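Local coordinates for protein protease (PDB 5Z6O) that cuts proteins as a subtilisin-family serine protease of the proteinase K kind, probably hydrolysing casein, gelatin and type IV collagen, at residues Y28-I38 and A238-G246. Residues are numbered along the deposited sequence; the frame is centred on the assembly and turned at random. Where two conformers were deposited one is given.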
ATOM      1  N   TYR A  28      -1.876   1.251 -17.930  1.00 12.13           N
ATOM      2  CA  TYR A  28      -2.406   0.137 -17.137  1.00  9.20           C
ATOM      3  C   TYR A  28      -3.564  -0.500 -17.899  1.00 10.99           C
ATOM      4  O   TYR A  28      -4.212   0.142 -18.713  1.00 12.24           O
ATOM      5  CB  TYR A  28      -2.845   0.610 -15.726  1.00  8.37           C
ATOM      6  CG  TYR A  28      -3.955   1.652 -15.764  1.00 11.34           C
ATOM      7  CD1 TYR A  28      -3.669   3.020 -15.928  1.00 10.36           C
ATOM      8  CD2 TYR A  28      -5.284   1.267 -15.678  1.00 10.41           C
ATOM      9  CE1 TYR A  28      -4.702   3.972 -15.991  1.00 11.43           C
ATOM     10  CE2 TYR A  28      -6.318   2.207 -15.708  1.00 13.25           C
ATOM     11  CZ  TYR A  28      -6.011   3.547 -15.899  1.00 10.93           C
ATOM     12  OH  TYR A  28      -7.052   4.420 -15.896  1.00 13.57           O
ATOM     13  N   ASP A  29      -3.834  -1.761 -17.620  1.00 11.29           N
ATOM     14  CA  ASP A  29      -4.980  -2.425 -18.244  1.00 12.68           C
ATOM     15  C   ASP A  29      -6.299  -1.917 -17.670  1.00 13.68           C
ATOM     16  O   ASP A  29      -6.425  -1.685 -16.461  1.00 11.75           O
ATOM     17  CB  ASP A  29      -4.895  -3.935 -18.018  1.00 10.83           C
ATOM     18  CG  ASP A  29      -5.965  -4.659 -18.751  1.00 13.92           C
ATOM     19  OD1 ASP A  29      -5.799  -4.758 -19.977  1.00 17.35           O
ATOM     20  OD2 ASP A  29      -6.989  -5.044 -18.135  1.00 11.00           O
ATOM     21  N   SER A  30      -7.308  -1.783 -18.534  1.00  9.62           N
ATOM     22  CA  SER A  30      -8.586  -1.187 -18.141  1.00 11.29           C
ATOM     23  C   SER A  30      -9.298  -1.943 -17.028  1.00 12.89           C
ATOM     24  O   SER A  30     -10.197  -1.363 -16.405  1.00 14.47           O
ATOM     25  CB  SER A  30      -9.529  -1.110 -19.330  1.00 16.44           C
ATOM     26  OG  SER A  30      -9.724  -2.431 -19.813  1.00 16.78           O
ATOM     27  N   THR A  31      -8.944  -3.205 -16.763  1.00 12.85           N
ATOM     28  CA  THR A  31      -9.577  -3.904 -15.631  1.00 12.97           C
ATOM     29  C   THR A  31      -9.374  -3.121 -14.331  1.00 13.74           C
ATOM     30  O   THR A  31     -10.286  -3.047 -13.498  1.00 12.76           O
ATOM     31  CB  THR A  31      -9.054  -5.331 -15.468  1.00 13.51           C
ATOM     32  OG1 THR A  31      -7.632  -5.337 -15.531  1.00 12.45           O
ATOM     33  CG2 THR A  31      -9.633  -6.263 -16.556  1.00 14.51           C
ATOM     34  N   ALA A  32      -8.175  -2.551 -14.144  1.00 11.68           N
ATOM     35  CA  ALA A  32      -7.923  -1.510 -13.137  1.00 15.39           C
ATOM     36  C   ALA A  32      -8.309  -1.931 -11.723  1.00 11.03           C
ATOM     37  O   ALA A  32      -8.710  -1.092 -10.920  1.00  9.38           O
ATOM     38  CB  ALA A  32      -8.652  -0.206 -13.515  1.00 13.63           C
ATOM     39  N   GLY A  33      -8.144  -3.209 -11.380  1.00 11.80           N
ATOM     40  CA  GLY A  33      -8.438  -3.650 -10.039  1.00  9.80           C
ATOM     41  C   GLY A  33      -9.908  -3.752  -9.710  1.00 11.49           C
ATOM     42  O   GLY A  33     -10.256  -3.903  -8.544  1.00 11.57           O
ATOM     43  N   GLU A  34     -10.793  -3.703 -10.693  1.00 10.72           N
ATOM     44  CA  GLU A  34     -12.217  -3.713 -10.383  1.00  7.84           C
ATOM     45  C   GLU A  34     -12.615  -4.997  -9.675  1.00 12.51           C
ATOM     46  O   GLU A  34     -12.127  -6.075 -10.002  1.00 19.20           O
ATOM     47  CB  GLU A  34     -13.045  -3.572 -11.679  1.00 13.50           C
ATOM     48  CG  GLU A  34     -14.538  -3.324 -11.421  1.00 26.37           C
ATOM     49  CD  GLU A  34     -15.277  -2.818 -12.670  1.00 41.72           C
ATOM     50  OE1 GLU A  34     -15.140  -3.448 -13.738  1.00 41.63           O
ATOM     51  OE2 GLU A  34     -15.974  -1.785 -12.575  1.00 41.38           O
ATOM     52  N   GLY A  35     -13.481  -4.872  -8.681  1.00 14.05           N
ATOM     53  CA  GLY A  35     -13.952  -6.024  -7.953  1.00 17.36           C
ATOM     54  C   GLY A  35     -13.070  -6.474  -6.818  1.00 22.54           C
ATOM     55  O   GLY A  35     -13.421  -7.439  -6.120  1.00 17.77           O
ATOM     56  N   ILE A  36     -11.934  -5.817  -6.604  1.00 12.34           N
ATOM     57  CA  ILE A  36     -11.047  -6.140  -5.485  1.00 10.53           C
ATOM     58  C   ILE A  36     -11.272  -5.135  -4.362  1.00 12.67           C
ATOM     59  O   ILE A  36     -11.363  -3.936  -4.614  1.00 14.36           O
ATOM     60  CB  ILE A  36      -9.575  -6.115  -5.917  1.00 11.34           C
ATOM     61  CG1 ILE A  36      -9.368  -7.017  -7.126  1.00 11.37           C
ATOM     62  CG2 ILE A  36      -8.693  -6.589  -4.739  1.00 11.34           C
ATOM     63  CD1 ILE A  36      -9.750  -8.494  -6.847  1.00 11.44           C
ATOM     64  N   VAL A  37     -11.312  -5.616  -3.113  1.00 10.10           N
ATOM     65  CA  VAL A  37     -11.488  -4.764  -1.938  0.59  9.78           C
ATOM     66  C   VAL A  37     -10.124  -4.508  -1.314  1.00 13.44           C
ATOM     67  O   VAL A  37      -9.348  -5.454  -1.092  1.00 11.96           O
ATOM     68  CB  VAL A  37     -12.431  -5.424  -0.920  0.59 14.32           C
ATOM     69  CG1 VAL A  37     -12.567  -4.538   0.317  0.59 14.73           C
ATOM     70  CG2 VAL A  37     -13.788  -5.691  -1.583  0.59 12.79           C
ATOM     71  N   ILE A  38      -9.825  -3.247  -1.034  1.00  9.02           N
ATOM     72  CA  ILE A  38      -8.597  -2.844  -0.358  1.00  7.92           C
ATOM     73  C   ILE A  38      -8.968  -2.276   1.004  1.00  7.84           C
ATOM     74  O   ILE A  38      -9.669  -1.259   1.087  1.00 12.55           O
ATOM     75  CB  ILE A  38      -7.823  -1.797  -1.165  1.00  9.63           C
ATOM     76  CG1 ILE A  38      -7.387  -2.363  -2.525  1.00 10.30           C
ATOM     77  CG2 ILE A  38      -6.589  -1.387  -0.385  1.00 11.74           C
ATOM     78  CD1 ILE A  38      -6.885  -1.269  -3.521  1.00 10.68           C
ATOM     79  N   ALA A 238      -1.164  -5.124  -6.252  1.00  7.64           N
ATOM     80  CA  ALA A 238      -1.725  -6.437  -5.986  1.00  6.87           C
ATOM     81  C   ALA A 238      -3.172  -6.501  -6.417  1.00 12.63           C
ATOM     82  O   ALA A 238      -3.595  -7.482  -7.027  1.00  9.39           O
ATOM     83  CB  ALA A 238      -1.609  -6.790  -4.499  1.00  8.40           C
ATOM     84  N   ALA A 239      -3.954  -5.459  -6.108  1.00  7.26           N
ATOM     85  CA  ALA A 239      -5.359  -5.483  -6.523  1.00  6.58           C
ATOM     86  C   ALA A 239      -5.463  -5.527  -8.046  1.00  9.73           C
ATOM     87  O   ALA A 239      -6.256  -6.290  -8.615  1.00  9.84           O
ATOM     88  CB  ALA A 239      -6.088  -4.261  -5.935  1.00  6.37           C
ATOM     89  N   TYR A 240      -4.627  -4.737  -8.721  1.00  8.94           N
ATOM     90  CA  TYR A 240      -4.544  -4.747 -10.174  1.00  7.44           C
ATOM     91  C   TYR A 240      -4.253  -6.150 -10.718  1.00  9.58           C
ATOM     92  O   TYR A 240      -4.917  -6.626 -11.653  1.00 11.31           O
ATOM     93  CB  TYR A 240      -3.462  -3.761 -10.560  1.00  8.12           C
ATOM     94  CG  TYR A 240      -3.122  -3.719 -12.012  1.00  7.89           C
ATOM     95  CD1 TYR A 240      -3.957  -3.070 -12.919  1.00 11.71           C
ATOM     96  CD2 TYR A 240      -1.976  -4.321 -12.473  1.00  7.85           C
ATOM     97  CE1 TYR A 240      -3.638  -3.035 -14.278  1.00 11.91           C
ATOM     98  CE2 TYR A 240      -1.609  -4.257 -13.841  1.00  8.27           C
ATOM     99  CZ  TYR A 240      -2.457  -3.632 -14.710  1.00 11.94           C
ATOM    100  OH  TYR A 240      -2.089  -3.599 -16.022  1.00 10.42           O
ATOM    101  N   LEU A 241      -3.245  -6.834 -10.155  1.00  7.27           N
ATOM    102  CA  LEU A 241      -2.874  -8.133 -10.704  1.00  7.91           C
ATOM    103  C   LEU A 241      -3.925  -9.183 -10.384  1.00 12.03           C
ATOM    104  O   LEU A 241      -4.126 -10.113 -11.174  1.00 10.42           O
ATOM    105  CB  LEU A 241      -1.507  -8.570 -10.160  1.00  9.47           C
ATOM    106  CG  LEU A 241      -0.359  -7.725 -10.711  1.00 10.88           C
ATOM    107  CD1 LEU A 241       0.960  -8.080 -10.006  1.00 13.83           C
ATOM    108  CD2 LEU A 241      -0.227  -7.967 -12.207  1.00 14.24           C
ATOM    109  N   MET A 242      -4.585  -9.071  -9.231  1.00  9.30           N
ATOM    110  CA  MET A 242      -5.667  -9.994  -8.917  1.00 10.46           C
ATOM    111  C   MET A 242      -6.778  -9.895  -9.942  1.00 15.98           C
ATOM    112  O   MET A 242      -7.295 -10.915 -10.405  1.00 14.10           O
ATOM    113  CB  MET A 242      -6.244  -9.713  -7.518  1.00 12.04           C
ATOM    114  CG  MET A 242      -5.312 -10.153  -6.411  1.00 13.71           C
ATOM    115  SD  MET A 242      -5.996  -9.569  -4.803  1.00 14.85           S
ATOM    116  CE  MET A 242      -4.717 -10.247  -3.753  1.00 14.81           C
ATOM    117  N   ALA A 243      -7.180  -8.667 -10.290  1.00 11.63           N
ATOM    118  CA  ALA A 243      -8.292  -8.534 -11.226  1.00  9.92           C
ATOM    119  C   ALA A 243      -7.851  -8.838 -12.649  1.00 20.00           C
ATOM    120  O   ALA A 243      -8.675  -9.272 -13.455  1.00 19.12           O
ATOM    121  CB  ALA A 243      -8.902  -7.132 -11.148  1.00  9.94           C
ATOM    122  N   LEU A 244      -6.563  -8.647 -12.964  1.00 11.33           N
ATOM    123  CA  LEU A 244      -6.055  -8.872 -14.324  1.00 11.15           C
ATOM    124  C   LEU A 244      -5.722 -10.341 -14.581  1.00 16.12           C
ATOM    125  O   LEU A 244      -6.204 -10.942 -15.545  1.00 18.33           O
ATOM    126  CB  LEU A 244      -4.823  -7.998 -14.562  1.00 11.02           C
ATOM    127  CG  LEU A 244      -4.085  -8.215 -15.895  1.00 13.97           C
ATOM    128  CD1 LEU A 244      -4.977  -7.763 -17.032  1.00 18.37           C
ATOM    129  CD2 LEU A 244      -2.754  -7.465 -15.926  1.00 15.12           C
ATOM    130  N   GLU A 245      -4.866 -10.925 -13.756  1.00 11.32           N
ATOM    131  CA  GLU A 245      -4.332 -12.280 -13.962  1.00 14.72           C
ATOM    132  C   GLU A 245      -5.018 -13.328 -13.105  1.00 20.84           C
ATOM    133  O   GLU A 245      -4.783 -14.528 -13.300  1.00 18.05           O
ATOM    134  CB  GLU A 245      -2.837 -12.328 -13.619  1.00 17.98           C
ATOM    135  CG  GLU A 245      -1.986 -11.347 -14.378  1.00 23.40           C
ATOM    136  CD  GLU A 245      -0.513 -11.436 -14.004  1.00 19.92           C
ATOM    137  OE1 GLU A 245      -0.171 -12.070 -12.983  1.00 19.80           O
ATOM    138  OE2 GLU A 245       0.300 -10.842 -14.725  1.00 24.29           O
ATOM    139  N   GLY A 246      -5.798 -12.909 -12.126  1.00 14.27           N
ATOM    140  CA  GLY A 246      -6.429 -13.851 -11.225  1.00 15.34           C
ATOM    141  C   GLY A 246      -5.502 -14.429 -10.176  1.00 20.70           C
ATOM    142  O   GLY A 246      -5.814 -15.477  -9.601  1.00 15.51           O
TER
HETATM  143  O   HOH W   1      -6.716  -5.055 -12.948  1.00 11.57           O
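In the subtilisin fold, helix 227-245, whose first turn carries Ser228, probably the catalytic serine, packs its C-terminal turns against the loop joining strand 26-29 to strand 37-42 of the parallel sheet, and Tyr240 and Asp29 meet at the end of strand 26-29, where the loop begins. The Tyr240 side chain leaves the helix with CG anti to its backbone N (chi1 174°), which carries the ring along the loop until Asp29 N donates to Tyr240 OH at 3.0 Å, nearly straight (167°) and in the ring plane. Beside it, Leu244 CD1 lies 3.6 Å from Asp29 OD2. That oxygen is gripped twice from its own segment: Thr31 N, in an Asx turn, comes from above the carboxylate plane, while Thr31 OG1 donates to the anti lone pair of Asp29 OD2 at 2.7 Å. A water ties the middle together, accepting from Gly33 N and donating to Thr31 OG1 and Tyr240 O. Gly33 rests bare on the helix, its CA 3.7 Å from Ala243 CB. Farther on the contact turns apolar: Ile36 CG2 sits 3.7 Å from Ala239 CB, CD1 reaches Met242 CB, and Ile38 CD1 meets Ala239 CB from the strand. A phenylalanine in place of Tyr240 would probably leave Asp29 N without its acceptor and the start of the loop less firmly tied to the helix. Polar bonds thus fix one end of this loop, and close aliphatic packing seats the other.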